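Local coordinates for protein pseudoperoxidase (Leishmania major, PDB 5VIA) that binds heme b, its iron held by two axial protein ligands, in a peroxidase-family fold that probably has little or no peroxidase activity, at residues 20-25 with 78-83; 51-56 with 60-65. All blocks are in the same frame, centred on the assembly; numbering follows the deposited sequence.

Contact 1: 20-25 with 78-83; sequences VASACK and STYPAS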
loop_
_atom_site.group_PDB
_atom_site.type_symbol
_atom_site.label_atom_id
_atom_site.label_comp_id
_atom_site.label_asym_id
_atom_site.label_seq_id
_atom_site.Cartn_x
_atom_site.Cartn_y
_atom_site.Cartn_z
ATOM N N VAL A 20 -7.050 -2.600 16.568
ATOM C CA VAL A 20 -7.652 -3.003 15.301
ATOM C C VAL A 20 -9.169 -2.760 15.276
ATOM O O VAL A 20 -9.712 -2.266 14.289
ATOM C CB VAL A 20 -7.326 -4.480 14.974
ATOM C CG1 VAL A 20 -8.214 -4.997 13.844
ATOM C CG2 VAL A 20 -5.833 -4.634 14.621
ATOM N N ALA A 21 -9.857 -3.077 16.369
ATOM C CA ALA A 21 -11.304 -2.913 16.401
ATOM C C ALA A 21 -11.694 -1.435 16.384
ATOM O O ALA A 21 -12.672 -1.054 15.741
ATOM C CB ALA A 21 -11.885 -3.602 17.607
ATOM N N SER A 22 -10.924 -0.610 17.095
ATOM C CA SER A 22 -11.167 0.830 17.145
ATOM C C SER A 22 -10.957 1.468 15.770
ATOM O O SER A 22 -11.716 2.341 15.367
ATOM C CB SER A 22 -10.261 1.498 18.183
ATOM O OG SER A 22 -10.401 0.908 19.466
ATOM N N ALA A 23 -9.935 1.034 15.048
ATOM C CA ALA A 23 -9.726 1.538 13.696
ATOM C C ALA A 23 -10.861 1.105 12.757
ATOM O O ALA A 23 -11.340 1.899 11.942
ATOM C CB ALA A 23 -8.375 1.093 13.160
ATOM N N CYS A 24 -11.288 -0.151 12.873
ATOM C CA CYS A 24 -12.383 -0.670 12.052
ATOM C C CYS A 24 -13.672 0.134 12.191
ATOM O O CYS A 24 -14.383 0.345 11.203
ATOM C CB CYS A 24 -12.664 -2.126 12.405
ATOM S SG CYS A 24 -11.503 -3.280 11.667
ATOM N N LYS A 25 -13.979 0.569 13.410
ATOM C CA LYS A 25 -15.185 1.359 13.649
ATOM C C LYS A 25 -15.109 2.701 12.921
ATOM O O LYS A 25 -16.113 3.179 12.385
ATOM C CB LYS A 25 -15.415 1.554 15.152
ATOM C CG LYS A 25 -15.509 0.238 15.932
ATOM C CD LYS A 25 -16.173 0.420 17.294
ATOM C CE LYS A 25 -16.430 -0.925 17.999
ATOM N NZ LYS A 25 -15.234 -1.449 18.745
ATOM N N SER A 78 -4.678 8.991 20.772
ATOM C CA SER A 78 -5.327 9.556 21.955
ATOM C C SER A 78 -6.038 8.466 22.746
ATOM O O SER A 78 -5.976 8.431 23.975
ATOM C CB SER A 78 -6.330 10.643 21.565
ATOM O OG SER A 78 -5.675 11.830 21.154
ATOM N N THR A 79 -6.710 7.580 22.020
ATOM C CA THR A 79 -7.414 6.440 22.597
ATOM C C THR A 79 -6.429 5.475 23.251
ATOM O O THR A 79 -6.678 4.960 24.347
ATOM C CB THR A 79 -8.212 5.689 21.511
ATOM O OG1 THR A 79 -9.138 6.589 20.885
ATOM C CG2 THR A 79 -8.971 4.519 22.108
ATOM N N TYR A 80 -5.309 5.243 22.571
ATOM C CA TYR A 80 -4.247 4.379 23.079
ATOM C C TYR A 80 -2.926 5.126 23.309
ATOM O O TYR A 80 -1.944 4.896 22.603
ATOM C CB TYR A 80 -4.039 3.175 22.144
ATOM C CG TYR A 80 -5.298 2.354 21.960
ATOM C CD1 TYR A 80 -5.711 1.459 22.938
ATOM C CD2 TYR A 80 -6.085 2.493 20.825
ATOM C CE1 TYR A 80 -6.861 0.718 22.790
ATOM C CE2 TYR A 80 -7.240 1.752 20.664
ATOM C CZ TYR A 80 -7.621 0.863 21.652
ATOM O OH TYR A 80 -8.770 0.120 21.505
ATOM N N PRO A 81 -2.887 6.008 24.324
ATOM C CA PRO A 81 -1.621 6.658 24.687
ATOM C C PRO A 81 -0.676 5.578 25.203
ATOM O O PRO A 81 -1.132 4.454 25.347
ATOM C CB PRO A 81 -2.033 7.592 25.825
ATOM C CG PRO A 81 -3.193 6.914 26.452
ATOM C CD PRO A 81 -3.943 6.278 25.315
ATOM N N ALA A 82 0.593 5.880 25.450
ATOM C CA ALA A 82 1.552 4.853 25.899
ATOM C C ALA A 82 1.926 3.829 24.830
ATOM O O ALA A 82 2.874 3.063 25.010
ATOM C CB ALA A 82 1.080 4.142 27.182
ATOM N N SER A 83 1.178 3.794 23.732
ATOM C CA SER A 83 1.627 3.062 22.557
ATOM C C SER A 83 2.414 4.015 21.679
ATOM O O SER A 83 2.152 5.215 21.675
ATOM C CB SER A 83 0.441 2.509 21.773
ATOM O OG SER A 83 0.877 1.984 20.531
#

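Contact 2: 51-56 with 60-65; sequences FPAETV and CAVVRG. With HEM (protoporphyrin IX containing Fe), chain B.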
loop_
_atom_site.group_PDB
_atom_site.type_symbol
_atom_site.label_atom_id
_atom_site.label_comp_id
_atom_site.label_asym_id
_atom_site.label_seq_id
_atom_site.Cartn_x
_atom_site.Cartn_y
_atom_site.Cartn_z
ATOM N N PHE A 51 12.979 5.733 -0.072
ATOM C CA PHE A 51 12.252 5.923 -1.313
ATOM C C PHE A 51 10.967 6.750 -1.147
ATOM O O PHE A 51 9.920 6.343 -1.663
ATOM C CB PHE A 51 11.887 4.561 -1.922
ATOM C CG PHE A 51 13.087 3.722 -2.317
ATOM C CD1 PHE A 51 13.847 4.056 -3.426
ATOM C CD2 PHE A 51 13.435 2.594 -1.584
ATOM C CE1 PHE A 51 14.945 3.287 -3.796
ATOM C CE2 PHE A 51 14.533 1.816 -1.944
ATOM C CZ PHE A 51 15.290 2.159 -3.045
ATOM N N PRO A 52 11.042 7.916 -0.461
ATOM C CA PRO A 52 9.827 8.736 -0.469
ATOM C C PRO A 52 9.567 9.174 -1.905
ATOM O O PRO A 52 10.529 9.512 -2.607
ATOM C CB PRO A 52 10.223 9.954 0.378
ATOM C CG PRO A 52 11.710 10.082 0.194
ATOM C CD PRO A 52 12.189 8.645 0.120
ATOM N N ALA A 53 8.308 9.165 -2.340
ATOM C CA ALA A 53 7.996 9.533 -3.724
ATOM C C ALA A 53 7.485 10.958 -3.846
ATOM O O ALA A 53 6.808 11.468 -2.949
ATOM C CB ALA A 53 6.992 8.557 -4.339
ATOM N N GLU A 54 7.802 11.580 -4.975
ATOM C CA GLU A 54 7.297 12.896 -5.311
ATOM C C GLU A 54 6.176 12.732 -6.339
ATOM O O GLU A 54 5.236 13.534 -6.395
ATOM C CB GLU A 54 8.440 13.743 -5.879
ATOM C CG GLU A 54 8.228 15.232 -5.773
ATOM C CD GLU A 54 7.770 15.650 -4.390
ATOM O OE1 GLU A 54 8.424 15.269 -3.391
ATOM O OE2 GLU A 54 6.743 16.355 -4.308
ATOM N N THR A 55 6.268 11.662 -7.129
ATOM C CA THR A 55 5.306 11.402 -8.202
ATOM C C THR A 55 4.824 9.942 -8.215
ATOM O O THR A 55 5.607 9.013 -7.956
ATOM C CB THR A 55 5.920 11.779 -9.581
ATOM O OG1 THR A 55 5.014 11.440 -10.633
ATOM C CG2 THR A 55 7.241 11.034 -9.806
ATOM N N VAL A 56 3.539 9.733 -8.516
ATOM C CA VAL A 56 3.011 8.370 -8.649
ATOM C C VAL A 56 3.561 7.643 -9.870
ATOM O O VAL A 56 3.378 6.425 -10.013
ATOM C CB VAL A 56 1.452 8.321 -8.659
ATOM C CG1 VAL A 56 0.892 8.901 -7.367
ATOM C CG2 VAL A 56 0.882 9.056 -9.879
ATOM N N CYS A 60 3.131 5.087 -5.066
ATOM C CA CYS A 60 2.210 5.902 -4.284
ATOM C C CYS A 60 2.769 6.267 -2.908
ATOM O O CYS A 60 2.023 6.705 -2.027
ATOM C CB CYS A 60 0.853 5.213 -4.136
ATOM S SG CYS A 60 0.951 3.660 -3.226
ATOM N N ALA A 61 4.085 6.134 -2.735
ATOM C CA ALA A 61 4.726 6.552 -1.494
ATOM C C ALA A 61 4.840 8.067 -1.404
ATOM O O ALA A 61 5.854 8.592 -0.934
ATOM C CB ALA A 61 6.129 5.901 -1.365
ATOM N N VAL A 62 3.818 8.782 -1.862
ATOM C CA VAL A 62 3.825 10.230 -1.742
ATOM C C VAL A 62 3.183 10.606 -0.416
ATOM O O VAL A 62 2.419 9.829 0.150
ATOM C CB VAL A 62 3.117 10.940 -2.939
ATOM C CG1 VAL A 62 3.775 10.562 -4.268
ATOM C CG2 VAL A 62 1.625 10.636 -2.968
ATOM N N VAL A 63 3.495 11.792 0.082
ATOM C CA VAL A 63 3.012 12.213 1.387
ATOM C C VAL A 63 1.617 12.825 1.271
ATOM O O VAL A 63 0.949 13.096 2.281
ATOM C CB VAL A 63 3.973 13.230 2.013
ATOM C CG1 VAL A 63 3.855 14.576 1.320
ATOM C CG2 VAL A 63 3.693 13.382 3.480
ATOM N N ARG A 64 1.175 13.031 0.032
ATOM C CA ARG A 64 -0.083 13.732 -0.222
ATOM C C ARG A 64 -1.298 12.833 -0.001
ATOM O O ARG A 64 -1.212 11.612 -0.109
ATOM C CB ARG A 64 -0.097 14.313 -1.641
ATOM C CG ARG A 64 1.072 15.265 -1.956
ATOM C CD ARG A 64 0.946 15.915 -3.353
ATOM N NE ARG A 64 0.883 14.909 -4.421
ATOM C CZ ARG A 64 1.938 14.465 -5.107
ATOM N NH1 ARG A 64 3.153 14.939 -4.859
ATOM N NH2 ARG A 64 1.782 13.547 -6.055
ATOM N N GLY A 65 -2.428 13.449 0.336
ATOM C CA GLY A 65 -3.671 12.724 0.510
ATOM C C GLY A 65 -3.755 11.851 1.747
ATOM O O GLY A 65 -4.434 10.824 1.730
HETATM C CHA HEM B . -2.906 3.670 -4.671
HETATM C CHB HEM B . 0.828 3.281 -7.779
HETATM C CHC HEM B . 2.989 0.352 -4.566
HETATM C CHD HEM B . -1.050 0.171 -1.839
HETATM C C1A HEM B . -2.046 3.861 -5.725
HETATM C C2A HEM B . -2.234 4.853 -6.761
HETATM C C3A HEM B . -1.218 4.761 -7.613
HETATM C C4A HEM B . -0.335 3.691 -7.156
HETATM C CMA HEM B . -1.005 5.624 -8.870
HETATM C CAA HEM B . -3.393 5.872 -6.818
HETATM C CBA HEM B . -3.011 6.922 -5.757
HETATM C CGA HEM B . -4.027 8.034 -5.629
HETATM O O1A HEM B . -4.242 8.765 -6.627
HETATM O O2A HEM B . -4.595 8.212 -4.516
HETATM C C1B HEM B . 1.774 2.470 -7.186
HETATM C C2B HEM B . 3.055 2.081 -7.730
HETATM C C3B HEM B . 3.679 1.288 -6.846
HETATM C C4B HEM B . 2.780 1.105 -5.708
HETATM C CMB HEM B . 3.607 2.549 -9.085
HETATM C CAB HEM B . 5.083 0.678 -7.084
HETATM C CBB HEM B . 5.904 0.364 -6.077
HETATM C C1C HEM B . 2.098 0.034 -3.556
HETATM C C2C HEM B . 2.340 -0.874 -2.426
HETATM C C3C HEM B . 1.208 -0.911 -1.673
HETATM C C4C HEM B . 0.230 -0.038 -2.306
HETATM C CMC HEM B . 3.686 -1.613 -2.184
HETATM C CAC HEM B . 0.846 -1.648 -0.363
HETATM C CBC HEM B . 1.738 -2.331 0.368
HETATM C C1D HEM B . -1.943 1.081 -2.350
HETATM C C2D HEM B . -3.280 1.313 -1.844
HETATM C C3D HEM B . -3.863 2.405 -2.731
HETATM C C4D HEM B . -2.817 2.721 -3.682
HETATM C CMD HEM B . -3.972 0.608 -0.658
HETATM C CAD HEM B . -5.268 3.053 -2.611
HETATM C CBD HEM B . -5.085 4.213 -1.623
HETATM C CGD HEM B . -6.367 4.984 -1.423
HETATM O O1D HEM B . -6.320 6.085 -0.797
HETATM O O2D HEM B . -7.426 4.498 -1.894
HETATM N NA HEM B . -0.878 3.159 -5.998
HETATM N NB HEM B . 1.633 1.853 -5.962
HETATM N NC HEM B . 0.793 0.523 -3.446
HETATM N ND HEM B . -1.709 1.916 -3.440
HETATM FE FE HEM B . -0.019 1.924 -4.712
HETATM O O HOH W 1 5.458 13.280 -1.505
HETATM O O HOH W 2 4.862 15.825 -2.646
#

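Contact 1: 20-25 with 78-83
With chi1 at -55°, S22 sets OG beside its own backbone N and anti to the carbonyl carbon, while Y80, with chi1 at -58°, lays its phenol out from the end of helix 67-79 in the direction of helix 16-29. The two hydroxyls meet: Y80 OH donates a hydrogen bond of 2.7 Å to S22 OG. S22 OG also bonds to the backbone oxygen of D18, one turn earlier in its helix, so the serine links the phenol to the helix backbone. OG lies at the edge of the ring near its plane, 3.5 Å from Y80 CE2, and S22 CB sits in the ring plane 3.9 Å from the same CE2; the serine therefore meets the rim of the tyrosine. In this largely helical peroxidase fold, the pair joins the first helix, 16-29, to the C-terminal end of helix 67-79, where Y80 is the first residue to leave helical geometry. The backbones stay well apart, S22 CA and T79 CA being 8.7 Å from each other, and the phenol spans the interval. One face of the ring carries the methyl of T79, its CG2 3.6 Å above the plane and offset toward the rim. The T79 hydroxyl turns back to the oxygen of Y75 within helix 67-79. Y14, ahead of helix 16-29, packs edge-to-face with Y80, and the tyrosine also touches D18 and V19. S22 also touches L76 of helix 67-79.

Contact 2: 51-56 with 60-65
The backbone oxygen of E54 is gripped by the R64 guanidinium: NH1 bonds to it at 2.9 Å with an N-H...O angle of 166°, and NH2 adds a weak bond of 3.5 Å. The oxygen lies close to the guanidinium plane, at its edge, whereas NH1 is tilted 26° from the carbonyl plane. Both segments belong to the heme-pocket loop between helices 33-49 and 67-79 of the peroxidase fold, and C60 supplies one axial ligand of the iron. The arginine is fixed further by the oxygens of V168, from NH2, and N167, from NE. The E54 side chain, bent at chi2, crosses that of R64 at about a right angle; OE2 and NH1 form a long salt bridge of 3.9 Å, also joined by a water that donates to OE2 and accepts weakly from NH1. The amide of A53 donates to A61 O at 2.9 Å. A second water, taking the V63 N-H, donates to A53 O, which also receives a CA-H...O contact from V62 CA at 3.4 Å. Beside these bonds, V62 CG1 packs on A53 CB at 3.8 Å. On the heme side, V56 CB rests 3.7 Å from the heme methyl CMA. C60 holds SG between its backbone N and carbonyl carbon, chi1 63°, which brings the sulfur over the porphyrin to bind the iron opposite H159, consistent with a blocked peroxide site; the SG to FE distance is 2.5 Å.

How the contacts relate
From the N terminus the chain passes through helix 16-29, which supplies 20-25, then through helix 33-49 and into the loop holding both halves of contact 2. There 51-56 and 60-65 close a short loop with three residues between them. Helix 67-79 follows, and the chain at its end, 78-83, returns to 20-25 to close the much longer loop of contact 1. Contact 2 is thus nested inside contact 1. They do not touch: their centres lie about 26 Å apart, their nearest atoms about 15 Å. Contact 1 joins helix 16-29 to the end of helix 67-79 at the surface, whereas contact 2 is buried and includes V56 and C60 of the heme pocket.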